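Local coordinates for protein similar to hydroxylamine oxidoreductase (PDB 6H5L) that probably acts as a multihaem oxidoreductase in an anammox reductase complex, relaying electrons between closely spaced c-type haems, at residues A[223-229]-A[278-282]; A[283-287]-A[296-300]; A[302-306]-A[468-472]. One frame throughout, in Å; residues are numbered along the deposited sequence.

Contact 1: A[223-229]-A[278-282]; sequences GRQPEAC and PTCQY. With HEC (heme c), chain I.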
# COMPACT_ATOMS: atom_id res chain seq x y z
N GLY A 223 -13.73 28.41 6.11
CA GLY A 223 -14.90 29.26 6.30
C GLY A 223 -16.13 28.49 6.75
O GLY A 223 -17.01 29.05 7.41
N ARG A 224 -16.21 27.21 6.41
CA ARG A 224 -17.37 26.39 6.73
C ARG A 224 -17.27 25.71 8.09
O ARG A 224 -18.28 25.19 8.58
CB ARG A 224 -17.59 25.34 5.64
CG ARG A 224 -18.09 25.92 4.33
CD ARG A 224 -18.53 24.84 3.36
NE ARG A 224 -17.43 24.29 2.58
CZ ARG A 224 -17.16 24.65 1.33
NH1 ARG A 224 -17.91 25.56 0.72
NH2 ARG A 224 -16.14 24.10 0.68
N GLN A 225 -16.08 25.69 8.71
CA GLN A 225 -16.10 25.06 10.03
C GLN A 225 -16.48 26.07 11.10
O GLN A 225 -16.16 27.26 10.98
CB GLN A 225 -14.74 24.44 10.34
CG GLN A 225 -13.56 25.09 9.65
CD GLN A 225 -12.35 24.18 9.59
OE1 GLN A 225 -12.48 22.96 9.49
NE2 GLN A 225 -11.16 24.78 9.64
N PRO A 226 -17.17 25.61 12.15
CA PRO A 226 -17.71 26.55 13.16
C PRO A 226 -16.66 27.44 13.81
O PRO A 226 -16.99 28.56 14.23
CB PRO A 226 -18.36 25.62 14.18
CG PRO A 226 -18.73 24.41 13.41
CD PRO A 226 -17.65 24.24 12.37
N GLU A 227 -15.41 26.98 13.92
CA GLU A 227 -14.39 27.75 14.62
C GLU A 227 -14.08 29.07 13.94
O GLU A 227 -13.50 29.96 14.57
CB GLU A 227 -13.11 26.93 14.76
CG GLU A 227 -13.16 25.83 15.83
CD GLU A 227 -13.93 24.60 15.39
OE1 GLU A 227 -14.04 23.65 16.19
OE2 GLU A 227 -14.41 24.57 14.24
N ALA A 228 -14.45 29.23 12.66
CA ALA A 228 -14.18 30.48 11.96
C ALA A 228 -15.00 31.64 12.50
O ALA A 228 -14.62 32.80 12.29
CB ALA A 228 -14.45 30.31 10.46
N CYS A 229 -16.11 31.37 13.18
CA CYS A 229 -16.97 32.41 13.72
C CYS A 229 -16.73 32.69 15.20
O CYS A 229 -17.26 33.67 15.72
CB CYS A 229 -18.44 32.03 13.53
SG CYS A 229 -18.78 31.03 12.07
N PRO A 278 -25.31 19.85 12.88
CA PRO A 278 -25.10 21.03 12.04
C PRO A 278 -24.03 21.95 12.59
O PRO A 278 -23.65 21.89 13.77
CB PRO A 278 -26.47 21.71 12.05
CG PRO A 278 -27.03 21.36 13.38
CD PRO A 278 -26.54 19.96 13.68
N THR A 279 -23.55 22.82 11.71
CA THR A 279 -22.60 23.87 12.05
C THR A 279 -23.32 25.22 12.08
O THR A 279 -24.49 25.33 11.72
CB THR A 279 -21.45 23.91 11.04
OG1 THR A 279 -21.96 24.28 9.75
CG2 THR A 279 -20.78 22.55 10.94
N CYS A 280 -22.59 26.24 12.53
CA CYS A 280 -23.13 27.60 12.46
C CYS A 280 -23.51 27.95 11.03
O CYS A 280 -24.56 28.54 10.78
CB CYS A 280 -22.11 28.61 12.99
SG CYS A 280 -20.95 27.96 14.20
N GLN A 281 -22.66 27.57 10.08
CA GLN A 281 -22.90 27.90 8.68
C GLN A 281 -24.10 27.13 8.13
O GLN A 281 -24.88 27.67 7.35
CB GLN A 281 -21.65 27.62 7.86
CG GLN A 281 -20.45 28.50 8.24
CD GLN A 281 -19.73 28.05 9.51
OE1 GLN A 281 -20.29 27.36 10.36
NE2 GLN A 281 -18.46 28.44 9.63
N TYR A 282 -24.27 25.87 8.54
CA TYR A 282 -25.39 25.09 8.02
C TYR A 282 -26.72 25.62 8.54
O TYR A 282 -27.68 25.75 7.78
CB TYR A 282 -25.22 23.61 8.37
CG TYR A 282 -26.13 22.72 7.56
CD1 TYR A 282 -25.80 22.36 6.26
CD2 TYR A 282 -27.33 22.25 8.08
CE1 TYR A 282 -26.62 21.56 5.50
CE2 TYR A 282 -28.17 21.45 7.33
CZ TYR A 282 -27.81 21.10 6.04
OH TYR A 282 -28.63 20.30 5.29
FE HEC I . -27.23 30.26 15.99
CHA HEC I . -29.60 32.46 16.95
CHB HEC I . -24.83 32.73 16.12
CHC HEC I . -24.77 27.96 15.32
CHD HEC I . -29.62 27.89 15.19
NA HEC I . -27.19 32.21 16.54
C1A HEC I . -28.34 32.96 16.72
C2A HEC I . -27.96 34.35 16.62
C3A HEC I . -26.65 34.43 16.39
C4A HEC I . -26.14 33.08 16.34
CMA HEC I . -25.82 35.72 16.22
CAA HEC I . -28.92 35.55 16.75
CBA HEC I . -29.52 35.85 15.39
CGA HEC I . -30.85 35.16 15.27
O1A HEC I . -30.98 34.26 14.41
O2A HEC I . -31.78 35.52 16.04
NB HEC I . -25.18 30.34 15.71
C1B HEC I . -24.38 31.45 15.92
C2B HEC I . -23.00 31.02 15.91
C3B HEC I . -22.98 29.70 15.68
C4B HEC I . -24.35 29.25 15.55
CMB HEC I . -21.78 31.94 16.08
CAB HEC I . -21.72 28.81 15.58
CBB HEC I . -20.96 28.74 16.92
NC HEC I . -27.20 28.31 15.32
C1C HEC I . -26.07 27.52 15.19
C2C HEC I . -26.49 26.14 15.09
C3C HEC I . -27.82 26.14 14.89
C4C HEC I . -28.30 27.49 15.14
CMC HEC I . -25.55 24.97 14.71
CAC HEC I . -28.70 24.90 14.62
CBC HEC I . -28.77 24.00 15.87
ND HEC I . -29.30 30.18 16.04
C1D HEC I . -30.08 29.08 15.71
C2D HEC I . -31.46 29.39 15.99
C3D HEC I . -31.46 30.82 16.55
C4D HEC I . -30.07 31.23 16.54
CMD HEC I . -32.69 28.47 15.79
CAD HEC I . -32.68 31.64 17.00
CBD HEC I . -33.34 32.21 15.75
CGD HEC I . -34.51 33.09 16.13
O1D HEC I . -35.60 32.54 16.43
O2D HEC I . -34.34 34.33 16.13

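Contact 2: A[283-287]-A[296-300]; sequences CHMYE and PVMKG. With HEC (heme c), chain I.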
# COMPACT_ATOMS: atom_id res chain seq x y z
N CYS A 283 -26.78 25.93 9.84
CA CYS A 283 -28.02 26.44 10.42
C CYS A 283 -28.35 27.83 9.89
O CYS A 283 -29.48 28.10 9.49
CB CYS A 283 -27.91 26.47 11.95
SG CYS A 283 -28.52 24.99 12.82
N HIS A 284 -27.36 28.73 9.87
CA HIS A 284 -27.62 30.15 9.63
C HIS A 284 -27.53 30.57 8.17
O HIS A 284 -28.24 31.49 7.76
CB HIS A 284 -26.66 31.00 10.46
CG HIS A 284 -27.04 31.08 11.91
ND1 HIS A 284 -27.93 32.01 12.40
CD2 HIS A 284 -26.66 30.33 12.97
CE1 HIS A 284 -28.08 31.84 13.70
NE2 HIS A 284 -27.31 30.83 14.07
N MET A 285 -26.67 29.93 7.37
CA MET A 285 -26.58 30.31 5.97
C MET A 285 -27.64 29.65 5.11
O MET A 285 -27.75 29.98 3.92
CB MET A 285 -25.19 29.99 5.41
CG MET A 285 -24.09 30.81 6.05
SD MET A 285 -22.59 30.87 5.06
CE MET A 285 -21.89 32.42 5.64
N TYR A 286 -28.42 28.73 5.67
CA TYR A 286 -29.64 28.29 5.01
C TYR A 286 -30.61 29.46 4.88
O TYR A 286 -30.91 30.14 5.87
CB TYR A 286 -30.27 27.14 5.80
CG TYR A 286 -31.54 26.58 5.20
CD1 TYR A 286 -31.50 25.51 4.31
CD2 TYR A 286 -32.78 27.09 5.55
CE1 TYR A 286 -32.65 24.98 3.78
CE2 TYR A 286 -33.95 26.56 5.02
CZ TYR A 286 -33.87 25.51 4.13
OH TYR A 286 -35.02 24.98 3.59
N GLU A 287 -31.09 29.69 3.65
CA GLU A 287 -32.04 30.77 3.39
C GLU A 287 -33.49 30.30 3.49
O GLU A 287 -34.20 30.71 4.41
CB GLU A 287 -31.78 31.37 2.01
CG GLU A 287 -32.72 32.50 1.65
CD GLU A 287 -32.32 33.21 0.38
OE1 GLU A 287 -32.93 34.26 0.07
OE2 GLU A 287 -31.41 32.72 -0.31
N PRO A 296 -25.24 34.84 6.93
CA PRO A 296 -25.91 34.04 7.98
C PRO A 296 -27.09 34.70 8.68
O PRO A 296 -27.56 34.13 9.67
CB PRO A 296 -24.76 33.83 8.97
CG PRO A 296 -24.00 35.12 8.90
CD PRO A 296 -24.11 35.61 7.47
N VAL A 297 -27.58 35.85 8.22
CA VAL A 297 -28.48 36.67 9.02
C VAL A 297 -29.91 36.70 8.50
O VAL A 297 -30.76 37.39 9.09
CB VAL A 297 -27.94 38.11 9.15
CG1 VAL A 297 -26.47 38.09 9.53
CG2 VAL A 297 -28.15 38.87 7.85
N MET A 298 -30.22 35.97 7.42
CA MET A 298 -31.50 36.18 6.74
C MET A 298 -32.69 35.68 7.56
O MET A 298 -33.80 36.20 7.39
CB MET A 298 -31.49 35.50 5.37
CG MET A 298 -30.43 36.04 4.42
SD MET A 298 -30.47 37.83 4.24
CE MET A 298 -32.10 38.07 3.52
N LYS A 299 -32.50 34.70 8.43
CA LYS A 299 -33.60 34.07 9.14
C LYS A 299 -33.74 34.52 10.59
O LYS A 299 -34.48 33.88 11.35
CB LYS A 299 -33.46 32.55 9.09
CG LYS A 299 -33.29 31.99 7.70
CD LYS A 299 -33.51 30.49 7.68
CE LYS A 299 -32.63 29.78 8.71
NZ LYS A 299 -31.18 30.01 8.49
N GLY A 300 -33.06 35.59 11.00
CA GLY A 300 -33.15 36.04 12.38
C GLY A 300 -34.54 36.53 12.75
O GLY A 300 -35.21 37.21 11.98
FE HEC I . -27.23 30.26 15.99
CHA HEC I . -29.60 32.46 16.95
CHB HEC I . -24.83 32.73 16.12
CHC HEC I . -24.77 27.96 15.32
CHD HEC I . -29.62 27.89 15.19
NA HEC I . -27.19 32.21 16.54
C1A HEC I . -28.34 32.96 16.72
C2A HEC I . -27.96 34.35 16.62
C3A HEC I . -26.65 34.43 16.39
C4A HEC I . -26.14 33.08 16.34
CMA HEC I . -25.82 35.72 16.22
CAA HEC I . -28.92 35.55 16.75
CBA HEC I . -29.52 35.85 15.39
CGA HEC I . -30.85 35.16 15.27
O1A HEC I . -30.98 34.26 14.41
O2A HEC I . -31.78 35.52 16.04
NB HEC I . -25.18 30.34 15.71
C1B HEC I . -24.38 31.45 15.92
C2B HEC I . -23.00 31.02 15.91
C3B HEC I . -22.98 29.70 15.68
C4B HEC I . -24.35 29.25 15.55
CMB HEC I . -21.78 31.94 16.08
CAB HEC I . -21.72 28.81 15.58
CBB HEC I . -20.96 28.74 16.92
NC HEC I . -27.20 28.31 15.32
C1C HEC I . -26.07 27.52 15.19
C2C HEC I . -26.49 26.14 15.09
C3C HEC I . -27.82 26.14 14.89
C4C HEC I . -28.30 27.49 15.14
CMC HEC I . -25.55 24.97 14.71
CAC HEC I . -28.70 24.90 14.62
CBC HEC I . -28.77 24.00 15.87
ND HEC I . -29.30 30.18 16.04
C1D HEC I . -30.08 29.08 15.71
C2D HEC I . -31.46 29.39 15.99
C3D HEC I . -31.46 30.82 16.55
C4D HEC I . -30.07 31.23 16.54
CMD HEC I . -32.69 28.47 15.79
CAD HEC I . -32.68 31.64 17.00
CBD HEC I . -33.34 32.21 15.75
CGD HEC I . -34.51 33.09 16.13
O1D HEC I . -35.60 32.54 16.43
O2D HEC I . -34.34 34.33 16.13
O HOH W 1 -28.95 33.57 5.94
O HOH W 2 -29.73 34.13 11.58

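Contact 3: A[302-306]-A[468-472]; sequences WRMGT and KLQGY. With HEC (heme c), chain I.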
# COMPACT_ATOMS: atom_id res chain seq x y z
N TRP A 302 -35.47 36.74 16.76
CA TRP A 302 -35.27 37.38 18.08
C TRP A 302 -33.97 38.17 18.03
O TRP A 302 -33.59 38.65 19.03
CB TRP A 302 -35.19 36.34 19.19
CG TRP A 302 -36.48 35.71 19.59
CD1 TRP A 302 -36.92 34.48 19.24
CD2 TRP A 302 -37.50 36.26 20.44
NE1 TRP A 302 -38.12 34.22 19.81
CE2 TRP A 302 -38.51 35.29 20.54
CE3 TRP A 302 -37.66 37.46 21.12
CZ2 TRP A 302 -39.66 35.50 21.29
CZ3 TRP A 302 -38.79 37.66 21.86
CH2 TRP A 302 -39.78 36.70 21.94
N ARG A 303 -33.48 38.42 16.83
CA ARG A 303 -32.17 38.95 16.45
C ARG A 303 -31.17 38.94 17.60
O ARG A 303 -30.62 37.93 17.83
CB ARG A 303 -32.40 40.35 15.89
CG ARG A 303 -33.50 40.40 14.85
CD ARG A 303 -33.19 39.79 13.52
NE ARG A 303 -31.95 40.27 12.99
CZ ARG A 303 -31.79 41.22 12.10
NH1 ARG A 303 -32.80 41.90 11.63
NH2 ARG A 303 -30.58 41.49 11.66
N MET A 304 -31.07 39.97 18.41
CA MET A 304 -30.03 39.97 19.42
C MET A 304 -30.53 39.55 20.79
O MET A 304 -29.72 39.20 21.65
CB MET A 304 -29.36 41.35 19.51
CG MET A 304 -28.03 41.35 20.27
SD MET A 304 -27.12 42.91 20.19
CE MET A 304 -25.71 42.54 21.24
N GLY A 305 -31.84 39.54 20.99
CA GLY A 305 -32.42 39.32 22.30
C GLY A 305 -32.65 40.59 23.09
O GLY A 305 -33.09 40.51 24.24
N THR A 306 -32.37 41.75 22.51
CA THR A 306 -32.51 43.03 23.18
C THR A 306 -33.80 43.75 22.80
O THR A 306 -34.44 44.36 23.67
CB THR A 306 -31.32 43.94 22.85
OG1 THR A 306 -31.20 44.08 21.43
CG2 THR A 306 -30.04 43.34 23.40
N LYS A 468 -29.88 38.07 30.11
CA LYS A 468 -30.96 37.72 29.20
C LYS A 468 -30.42 37.20 27.88
O LYS A 468 -30.94 36.24 27.32
CB LYS A 468 -31.88 38.93 28.96
CG LYS A 468 -32.85 38.74 27.81
CD LYS A 468 -34.08 39.62 27.94
CE LYS A 468 -33.74 41.10 27.88
NZ LYS A 468 -33.20 41.50 26.55
N LEU A 469 -29.34 37.82 27.38
CA LEU A 469 -28.79 37.41 26.09
C LEU A 469 -28.07 36.07 26.18
O LEU A 469 -28.10 35.29 25.22
CB LEU A 469 -27.85 38.49 25.56
CG LEU A 469 -28.43 39.90 25.43
CD1 LEU A 469 -27.55 40.77 24.54
CD2 LEU A 469 -29.85 39.86 24.89
N GLN A 470 -27.41 35.78 27.31
CA GLN A 470 -26.73 34.50 27.45
C GLN A 470 -27.72 33.35 27.57
O GLN A 470 -27.55 32.31 26.94
CB GLN A 470 -25.78 34.54 28.65
CG GLN A 470 -24.56 35.41 28.43
CD GLN A 470 -23.69 35.54 29.66
OE1 GLN A 470 -23.13 34.56 30.15
NE2 GLN A 470 -23.56 36.76 30.16
N GLY A 471 -28.76 33.53 28.39
CA GLY A 471 -29.82 32.53 28.43
C GLY A 471 -30.54 32.40 27.11
O GLY A 471 -30.99 31.30 26.75
N TYR A 472 -30.67 33.50 26.37
CA TYR A 472 -31.26 33.45 25.04
C TYR A 472 -30.44 32.58 24.10
O TYR A 472 -30.97 31.66 23.46
CB TYR A 472 -31.40 34.87 24.48
CG TYR A 472 -31.55 34.98 22.98
CD1 TYR A 472 -32.49 34.22 22.29
CD2 TYR A 472 -30.78 35.88 22.26
CE1 TYR A 472 -32.63 34.33 20.92
CE2 TYR A 472 -30.92 36.00 20.89
CZ TYR A 472 -31.84 35.23 20.23
OH TYR A 472 -31.97 35.35 18.86
FE HEC I . -27.23 30.26 15.99
CHA HEC I . -29.60 32.46 16.95
CHB HEC I . -24.83 32.73 16.12
CHC HEC I . -24.77 27.96 15.32
CHD HEC I . -29.62 27.89 15.19
NA HEC I . -27.19 32.21 16.54
C1A HEC I . -28.34 32.96 16.72
C2A HEC I . -27.96 34.35 16.62
C3A HEC I . -26.65 34.43 16.39
C4A HEC I . -26.14 33.08 16.34
CMA HEC I . -25.82 35.72 16.22
CAA HEC I . -28.92 35.55 16.75
CBA HEC I . -29.52 35.85 15.39
CGA HEC I . -30.85 35.16 15.27
O1A HEC I . -30.98 34.26 14.41
O2A HEC I . -31.78 35.52 16.04
NB HEC I . -25.18 30.34 15.71
C1B HEC I . -24.38 31.45 15.92
C2B HEC I . -23.00 31.02 15.91
C3B HEC I . -22.98 29.70 15.68
C4B HEC I . -24.35 29.25 15.55
CMB HEC I . -21.78 31.94 16.08
CAB HEC I . -21.72 28.81 15.58
CBB HEC I . -20.96 28.74 16.92
NC HEC I . -27.20 28.31 15.32
C1C HEC I . -26.07 27.52 15.19
C2C HEC I . -26.49 26.14 15.09
C3C HEC I . -27.82 26.14 14.89
C4C HEC I . -28.30 27.49 15.14
CMC HEC I . -25.55 24.97 14.71
CAC HEC I . -28.70 24.90 14.62
CBC HEC I . -28.77 24.00 15.87
ND HEC I . -29.30 30.18 16.04
C1D HEC I . -30.08 29.08 15.71
C2D HEC I . -31.46 29.39 15.99
C3D HEC I . -31.46 30.82 16.55
C4D HEC I . -30.07 31.23 16.54
CMD HEC I . -32.69 28.47 15.79
CAD HEC I . -32.68 31.64 17.00
CBD HEC I . -33.34 32.21 15.75
CGD HEC I . -34.51 33.09 16.13
O1D HEC I . -35.60 32.54 16.43
O2D HEC I . -34.34 34.33 16.13
O HOH W 3 -33.93 44.06 26.10

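Contact 1: A[223-229]-A[278-282]
The CA atoms of Arg224 and Gln281 lie 6.1 Å apart, and the CA atoms of Pro226 and Cys280 approach to 5.6 Å, so the turn that follows helix 220-224 lies against the first residues of helix 280-285. Thr279 is the N-cap of that second helix: its OG1 accepts from Tyr282 N at 3.1 Å. Across the gap, the carboxamide of Gln281 carries the polar part of the contact. Its NE2 donates to Gly223 O at 2.7 Å, tilted 30° from the carbonyl plane, and makes a weak bond to Gln225 O at 2.9 Å, a carbonyl that also receives Ala228 N within its own turn. A bend at chi2 (79°) swings the amide from the helix over to these carbonyls. A leucine here has no amide NH2 for the two carbonyls, and the turn would probably be less firmly fixed against the helix, although Gln225 O would keep Ala228 N. Alongside runs an apolar seam: the ring of Pro226 crosses the Thr279 side chain at about a right angle, CG lying 3.6 Å from Thr279 CB, while Pro226 CB meets Cys280 SG at 3.5 Å. That sulfur is joined to the haem c vinyl-derived carbon CAB, making Cys280 the first cysteine of a CxxCH haem-binding motif; Cys229 opens another such motif and is linked to a second haem. The contact therefore ties two haem attachment sites together directly through protein. Arg224 points elsewhere, toward a propionate of a further haem and the carbonyl of Phe262. Helix 248-256 closes over Pro226 and Pro278 through Tyr253 and His249, and a second copy of the protein reaches in with Lys248, which bonds to Ala228 O.

Contact 2: A[283-287]-A[296-300]
Lys299 reaches back to the end of the CxxCH helix and hands its ammonium group to two backbone carbonyls. NZ donates to Cys283 O at 2.7 Å, in the carbonyl plane, and to Tyr286 O at 2.6 Å, tilted 17° from the plane. Bends at chi3 and chi4 curl the chain back, which brings NZ to both oxygens. The amine is buried, and carbonyls near a helix C-terminus are a likely source of compensation for its charge, helped by a cation-pi contact with Trp346. The neighbouring carbonyl, His284 O, accepts a hydrogen bond from water 1 at 2.9 Å; this water in turn accepts from Met298 N at 3.1 Å, bridging the two segments. Water 2 plays a similar part for the imidazole. Lying in the ring plane at its edge, it accepts from His284 ND1 at 2.9 Å and sits within bonding distance of both Pro296 O and the propionate O1A, acceptors that must share its few protons. ND1 is thus satisfied while NE2 of His284 binds the haem iron at 2.0 Å, and Trp346 meets the same ring edge-to-face. Apolar contact fills in beside the polar network, with His284 CB lying 3.7 Å from Pro296 CB and Met285 CG resting near the same proline. Outer partners complete the side chains: Tyr286 OH hydrogen-bonds Glu348, and Glu287 pairs with Arg162 in a salt bridge. Cys283 SG is bonded to haem CAC at 1.8 Å, and His477 supplies the second iron ligand. Second thioether and proximal histidine together form the closing half of a CxxCH motif, here serving a bis-histidine haem c, whose iron ligand is oriented by a second-shell water and a following loop.

Contact 3: A[302-306]-A[468-472]
Tyr472 and Lys468, on successive turns of helix 455-476, meet the loop 302-306 in a buried loop-to-helix contact beside the haem propionates. Tyr472 OH donates to Arg303 O at 3.1 Å, arriving from above the carbonyl plane rather than along a lone pair. CG of Tyr472 lies anti to the backbone N (chi1 160°), which sends the ring out across the loop, where Trp302 CB touches its CZ at 3.7 Å. One turn back, Lys468 NZ donates to Gly305 O, with a further bond to Trp464 O inside its own helix. Between them Leu469 lays CD2 beside Met304 O (3.3 Å) and spreads its methyls against CG2 of Thr306. Gly305, with a positive phi (91°), brings its backbone close to the Tyr472 ring and to Leu469 CD2. The loop also holds the haem: Trp302 N donates almost straight to propionate O2D at 2.7 Å, while Arg303 NE hydrogen-bonds a propionate of another haem and its NH1 donates to Val166 O. Further out, Trp302 leans on helix 356-389, where its NE1 hydrogen-bonds Asp367 and its ring meets Phe371 edge-to-face; the same helix touches Tyr472 through Met370, and helix 480-513 packs Met491 against Lys468.

Overall arrangement
The three contacts come in series along the chain and converge on one haem c. Contacts 1 and 2 have centres 12 Å apart, share helix 280-285 and touch where Pro278 packs on Cys283, so one short helix presents both thioether cysteines and the histidine of the CxxCH motif. The loop of contact 2 runs on into that of contact 3, whose centre lies about 16 Å from that of contact 2 and about 20 Å from that of contact 1; there helix 455-476, far away in sequence, joins in, and His477, the residue right after it, is the second ligand of the iron. Together they embed the haem among neighbouring haems, consistent with electron transfer through the protein.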